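PDB 3EH7: 4-hydroxybutyrate CoA-transferase from Porphyromonas gingivalis, which probably transfers coenzyme A between carboxylic acids such as acetate and 4-hydroxybutyrate. Local coordinates for residues Asp212-Gln217 with Lys235-His240; Gln306-Val311 with Trp350-Lys355. One frame throughout, in Å; residues are numbered along the deposited sequence.

Interaction 1 of 2, residues Asp212-Gln217 with Lys235-His240; sequences DGATLQ and KDLGIH
Leu237 sets its CD2 methyl against the backbone just ahead of strand 215-217, 3.5 Å from Ala214 N and 4.1 Å from Ala214 CB, while its other methyl, CD1, meets Leu216 CD1. A chi1 of -55°, with chi2 extended, brings the end of the side chain nearer segment 212-217, where CD2 also lies close to Gly213 N. Leu216 and Ile239 carry this apolar layer on, Ile239 CD1 packing against Leu216 CB. Thr215 is on the opposite face from Leu216 and Ile239; its CG2 crosses the side chain of His240, 3.7 Å from CB, whereas Thr215 OG1 bonds to Asp308 O and His240 NE2 to Val298 O.

Three backbone bonds establish the parallel pairing, in which Thr215 bridges Gly238 and Leu216 bridges Ile239: Gly238 N to Ala214 O and Leu216 N to Gly238 O, both 2.8 Å, and His240 N to Leu216 O. Ahead of the strands, Gly213 N bonds Lys235 O, and Asp212 OD1 accepts Lys235 N at 2.9 Å from above the carboxylate plane, 51° out of it. That acid and the lysine chain run side by side, but their charges do not meet: Lys235 NZ lies 6.9 Å from Asp212 OD1. Helix 222-229 connects the two strands, a beta-alpha-beta unit with adjacent parallel strands, consistent with a Rossmann-like alpha/beta fold.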
loop_
_atom_site.group_PDB
_atom_site.type_symbol
_atom_site.label_atom_id
_atom_site.label_comp_id
_atom_site.label_asym_id
_atom_site.label_seq_id
_atom_site.Cartn_x
_atom_site.Cartn_y
_atom_site.Cartn_z
ATOM N N ASP A 212 19.113 -17.247 -9.451
ATOM C CA ASP A 212 20.415 -16.997 -8.874
ATOM C C ASP A 212 20.520 -15.516 -8.631
ATOM O O ASP A 212 20.099 -14.741 -9.459
ATOM C CB ASP A 212 21.522 -17.388 -9.835
ATOM C CG ASP A 212 21.659 -18.877 -9.998
ATOM O OD1 ASP A 212 21.310 -19.656 -9.078
ATOM O OD2 ASP A 212 22.140 -19.255 -11.056
ATOM N N GLY A 213 21.087 -15.150 -7.500
ATOM C CA GLY A 213 21.288 -13.760 -7.162
ATOM C C GLY A 213 20.113 -13.086 -6.481
ATOM O O GLY A 213 20.200 -11.889 -6.186
ATOM N N ALA A 214 19.020 -13.825 -6.240
ATOM C CA ALA A 214 17.838 -13.214 -5.623
ATOM C C ALA A 214 18.169 -12.782 -4.198
ATOM O O ALA A 214 19.018 -13.397 -3.539
ATOM C CB ALA A 214 16.647 -14.157 -5.608
ATOM N N THR A 215 17.512 -11.706 -3.750
ATOM C CA THR A 215 17.521 -11.307 -2.338
ATOM C C THR A 215 16.224 -11.733 -1.733
ATOM O O THR A 215 15.142 -11.361 -2.231
ATOM C CB THR A 215 17.685 -9.770 -2.176
ATOM O OG1 THR A 215 18.713 -9.323 -3.055
ATOM C CG2 THR A 215 18.052 -9.391 -0.709
ATOM N N LEU A 216 16.294 -12.479 -0.635
ATOM C CA LEU A 216 15.091 -13.095 -0.095
ATOM C C LEU A 216 14.576 -12.434 1.172
ATOM O O LEU A 216 15.362 -12.014 2.016
ATOM C CB LEU A 216 15.339 -14.574 0.228
ATOM C CG LEU A 216 15.935 -15.463 -0.855
ATOM C CD1 LEU A 216 16.112 -16.844 -0.259
ATOM C CD2 LEU A 216 15.073 -15.492 -2.125
ATOM N N GLN A 217 13.251 -12.410 1.298
ATOM C CA GLN A 217 12.585 -12.218 2.565
ATOM C C GLN A 217 11.648 -13.389 2.757
ATOM O O GLN A 217 10.857 -13.714 1.877
ATOM C CB GLN A 217 11.793 -10.906 2.615
ATOM C CG GLN A 217 10.943 -10.758 3.902
ATOM C CD GLN A 217 9.524 -11.297 3.750
ATOM O OE1 GLN A 217 8.914 -11.172 2.688
ATOM N NE2 GLN A 217 9.005 -11.903 4.795
ATOM N N LYS A 235 22.702 -20.074 -6.577
ATOM C CA LYS A 235 23.980 -19.371 -6.441
ATOM C C LYS A 235 23.827 -17.925 -5.972
ATOM O O LYS A 235 22.986 -17.193 -6.501
ATOM C CB LYS A 235 24.674 -19.336 -7.794
ATOM C CG LYS A 235 24.877 -20.702 -8.449
ATOM C CD LYS A 235 25.722 -21.668 -7.607
ATOM C CE LYS A 235 25.799 -23.014 -8.316
ATOM N NZ LYS A 235 26.310 -24.075 -7.430
ATOM N N ASP A 236 24.683 -17.525 -5.030
ATOM C CA ASP A 236 24.752 -16.146 -4.508
ATOM C C ASP A 236 23.424 -15.455 -4.207
ATOM O O ASP A 236 23.199 -14.318 -4.602
ATOM C CB ASP A 236 25.589 -15.258 -5.434
ATOM C CG ASP A 236 27.025 -15.709 -5.514
ATOM O OD1 ASP A 236 27.712 -15.779 -4.460
ATOM O OD2 ASP A 236 27.445 -16.025 -6.642
ATOM N N LEU A 237 22.582 -16.132 -3.450
ATOM C CA LEU A 237 21.388 -15.512 -2.898
ATOM C C LEU A 237 21.801 -14.593 -1.770
ATOM O O LEU A 237 22.869 -14.763 -1.192
ATOM C CB LEU A 237 20.408 -16.586 -2.410
ATOM C CG LEU A 237 20.010 -17.650 -3.461
ATOM C CD1 LEU A 237 18.990 -18.618 -2.880
ATOM C CD2 LEU A 237 19.446 -16.989 -4.707
ATOM N N GLY A 238 20.969 -13.587 -1.508
ATOM C CA GLY A 238 21.182 -12.641 -0.418
ATOM C C GLY A 238 19.978 -12.556 0.484
ATOM O O GLY A 238 18.888 -13.046 0.141
ATOM N N ILE A 239 20.156 -11.937 1.645
ATOM C CA ILE A 239 19.080 -11.781 2.615
ATOM C C ILE A 239 18.795 -10.303 2.973
ATOM O O ILE A 239 19.676 -9.563 3.422
ATOM C CB ILE A 239 19.394 -12.558 3.912
ATOM C CG1 ILE A 239 19.377 -14.075 3.656
ATOM C CG2 ILE A 239 18.426 -12.169 5.036
ATOM C CD1 ILE A 239 18.001 -14.628 3.323
ATOM N N HIS A 240 17.544 -9.900 2.753
ATOM C CA HIS A 240 17.004 -8.663 3.295
ATOM C C HIS A 240 15.572 -8.974 3.679
ATOM O O HIS A 240 14.655 -9.056 2.836
ATOM C CB HIS A 240 17.109 -7.467 2.344
ATOM C CG HIS A 240 16.603 -6.189 2.954
ATOM N ND1 HIS A 240 17.417 -5.107 3.218
ATOM C CD2 HIS A 240 15.371 -5.840 3.391
ATOM C CE1 HIS A 240 16.703 -4.145 3.770
ATOM N NE2 HIS A 240 15.458 -4.565 3.889
#

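Interaction 2 of 2, residues Gln306-Val311 with Trp350-Lys355; sequences QNDNMV and WSKNGK
Segments 306-311 and 350-355 run parallel where Val311 pairs with Lys355 (CA to CA 4.9 Å), and a type II turn from Ser351 to Gly354, closed by Gly354 N to Ser351 O, leads into that pairing. Backbone bonds run from Asn309 N to Lys352 O at 2.7 Å and from Lys355 N to Met310 O at 2.9 Å. A chi1 of 176° turns Ser351 OG away from its own backbone N and toward segment 306-311, where it lies between Asn307 O and Met310 N: OG donates to Asn307 O at 2.6 Å, in the carbonyl plane, and accepts Met310 N at 3.0 Å. The CB and CG of Met310, a selenomethionine, pack against Ser351 CB.

Asn353 ND2 donates to Asn309 OD1 at 3.0 Å, the acceptor in the amide plane of Asn353 and the two amides 79° apart; ND2 also bonds weakly to Glu211 OE1. Asp308 passes across the Lys352 chain, and one water joins Asp308 OD1 to Lys352 N; a second links Met310 O with Asn353 O. Lys355 NZ turns elsewhere, to Leu209 O. Asp308 OD2 and Lys352 NZ, 4.7 Å apart, make no salt bridge, so neutral hydrogen bonds and two waters carry the contact, with one serine hydroxyl as both donor and acceptor.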
loop_
_atom_site.group_PDB
_atom_site.type_symbol
_atom_site.label_atom_id
_atom_site.label_comp_id
_atom_site.label_asym_id
_atom_site.label_seq_id
_atom_site.Cartn_x
_atom_site.Cartn_y
_atom_site.Cartn_z
ATOM N N GLN A 306 15.591 -1.064 -2.792
ATOM C CA GLN A 306 16.957 -0.839 -3.223
ATOM C C GLN A 306 17.746 -2.142 -3.397
ATOM O O GLN A 306 18.871 -2.099 -3.896
ATOM C CB GLN A 306 17.684 0.044 -2.220
ATOM C CG GLN A 306 17.181 1.482 -2.214
ATOM C CD GLN A 306 17.691 2.289 -1.024
ATOM O OE1 GLN A 306 16.902 2.736 -0.185
ATOM N NE2 GLN A 306 18.983 2.543 -0.989
ATOM N N ASN A 307 17.164 -3.269 -2.960
ATOM C CA ASN A 307 17.732 -4.610 -3.161
ATOM C C ASN A 307 17.187 -5.115 -4.466
ATOM O O ASN A 307 15.989 -5.371 -4.547
ATOM C CB ASN A 307 17.262 -5.600 -2.048
ATOM C CG ASN A 307 17.751 -5.229 -0.648
ATOM O OD1 ASN A 307 17.056 -4.552 0.128
ATOM N ND2 ASN A 307 18.930 -5.656 -0.325
ATOM N N ASP A 308 18.020 -5.264 -5.494
ATOM C CA ASP A 308 17.525 -5.872 -6.739
ATOM C C ASP A 308 17.103 -7.327 -6.528
ATOM O O ASP A 308 17.635 -8.000 -5.649
ATOM C CB ASP A 308 18.562 -5.850 -7.829
ATOM C CG ASP A 308 18.808 -4.475 -8.372
ATOM O OD1 ASP A 308 18.178 -3.520 -7.908
ATOM O OD2 ASP A 308 19.647 -4.365 -9.289
ATOM N N ASN A 309 16.181 -7.788 -7.379
ATOM C CA ASN A 309 15.735 -9.184 -7.422
ATOM C C ASN A 309 15.168 -9.701 -6.098
ATOM O O ASN A 309 15.488 -10.818 -5.657
ATOM C CB ASN A 309 16.880 -10.070 -7.924
ATOM C CG ASN A 309 17.387 -9.637 -9.278
ATOM O OD1 ASN A 309 16.668 -9.738 -10.263
ATOM N ND2 ASN A 309 18.646 -9.176 -9.340
HETATM N N MSE A 310 14.288 -8.906 -5.488
HETATM C CA MSE A 310 13.623 -9.311 -4.263
HETATM C C MSE A 310 12.702 -10.473 -4.587
HETATM O O MSE A 310 12.022 -10.483 -5.620
HETATM C CB MSE A 310 12.777 -8.185 -3.625
HETATM C CG MSE A 310 13.526 -7.169 -2.853
HETATM SE SE MSE A 310 14.465 -7.788 -1.311
HETATM C CE MSE A 310 13.060 -8.768 -0.483
ATOM N N VAL A 311 12.713 -11.460 -3.701
ATOM C CA VAL A 311 11.670 -12.459 -3.644
ATOM C C VAL A 311 11.211 -12.488 -2.204
ATOM O O VAL A 311 11.983 -12.798 -1.286
ATOM C CB VAL A 311 12.119 -13.875 -4.093
ATOM C CG1 VAL A 311 10.965 -14.839 -3.932
ATOM C CG2 VAL A 311 12.602 -13.851 -5.550
ATOM N N TRP A 350 8.651 -2.602 -6.056
ATOM C CA TRP A 350 9.605 -1.628 -6.614
ATOM C C TRP A 350 11.020 -2.157 -6.822
ATOM O O TRP A 350 11.865 -1.452 -7.310
ATOM C CB TRP A 350 9.632 -0.364 -5.768
ATOM C CG TRP A 350 8.357 0.408 -5.828
ATOM C CD1 TRP A 350 7.489 0.466 -6.867
ATOM C CD2 TRP A 350 7.816 1.245 -4.802
ATOM N NE1 TRP A 350 6.438 1.282 -6.553
ATOM C CE2 TRP A 350 6.617 1.786 -5.298
ATOM C CE3 TRP A 350 8.236 1.595 -3.514
ATOM C CZ2 TRP A 350 5.823 2.666 -4.561
ATOM C CZ3 TRP A 350 7.448 2.475 -2.777
ATOM C CH2 TRP A 350 6.234 2.978 -3.303
ATOM N N SER A 351 11.280 -3.399 -6.438
ATOM C CA SER A 351 12.586 -4.018 -6.635
ATOM C C SER A 351 12.706 -4.374 -8.090
ATOM O O SER A 351 11.745 -4.887 -8.666
ATOM C CB SER A 351 12.701 -5.320 -5.837
ATOM O OG SER A 351 13.931 -5.992 -6.092
ATOM N N LYS A 352 13.877 -4.140 -8.667
ATOM C CA LYS A 352 14.163 -4.589 -10.030
ATOM C C LYS A 352 13.968 -6.101 -10.124
ATOM O O LYS A 352 14.550 -6.845 -9.337
ATOM C CB LYS A 352 15.572 -4.200 -10.454
ATOM C CG LYS A 352 15.898 -4.591 -11.924
ATOM C CD LYS A 352 17.294 -4.193 -12.339
ATOM C CE LYS A 352 17.664 -4.773 -13.741
ATOM N NZ LYS A 352 18.807 -5.792 -13.737
ATOM N N ASN A 353 13.097 -6.524 -11.043
ATOM C CA ASN A 353 12.678 -7.917 -11.204
ATOM C C ASN A 353 12.139 -8.534 -9.904
ATOM O O ASN A 353 12.257 -9.730 -9.689
ATOM C CB ASN A 353 13.838 -8.748 -11.768
ATOM C CG ASN A 353 13.475 -10.218 -11.988
ATOM O OD1 ASN A 353 12.345 -10.556 -12.367
ATOM N ND2 ASN A 353 14.444 -11.109 -11.740
ATOM N N GLY A 354 11.552 -7.712 -9.034
ATOM C CA GLY A 354 10.982 -8.187 -7.785
ATOM C C GLY A 354 9.727 -9.052 -7.928
ATOM O O GLY A 354 8.990 -8.939 -8.919
ATOM N N LYS A 355 9.503 -9.926 -6.937
ATOM C CA LYS A 355 8.371 -10.855 -6.901
ATOM C C LYS A 355 7.912 -10.942 -5.471
ATOM O O LYS A 355 8.737 -10.963 -4.610
ATOM C CB LYS A 355 8.814 -12.279 -7.272
ATOM C CG LYS A 355 9.558 -12.383 -8.583
ATOM C CD LYS A 355 9.764 -13.834 -9.044
ATOM C CE LYS A 355 10.769 -13.832 -10.169
ATOM N NZ LYS A 355 11.068 -15.170 -10.758
HETATM O O HOH W 1 15.926 -2.682 -7.269
HETATM O O HOH W 2 13.046 -11.878 -8.044
#

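Overall arrangement
Interactions 1 and 2 are consecutive along the chain and adjacent in space, their centres about 10 Å apart. They meet through the pairing of strands 215-217 and 310-314: Thr215 O lies 2.8 Å from Val311 N, and Gln217 N lies 2.9 Å from Val311 O, both probable hydrogen bonds. Ala214 CB also packs 3.5 Å from Asn309 O. In the mixed sheet, strands 238-240, 215-217, 310-314 and 355-359 are successive parallel neighbours. Trp350, at the start of segment 350-355, makes a cation-pi contact with Arg302 of the second subunit; neither segment of interaction 1 touches the other subunit.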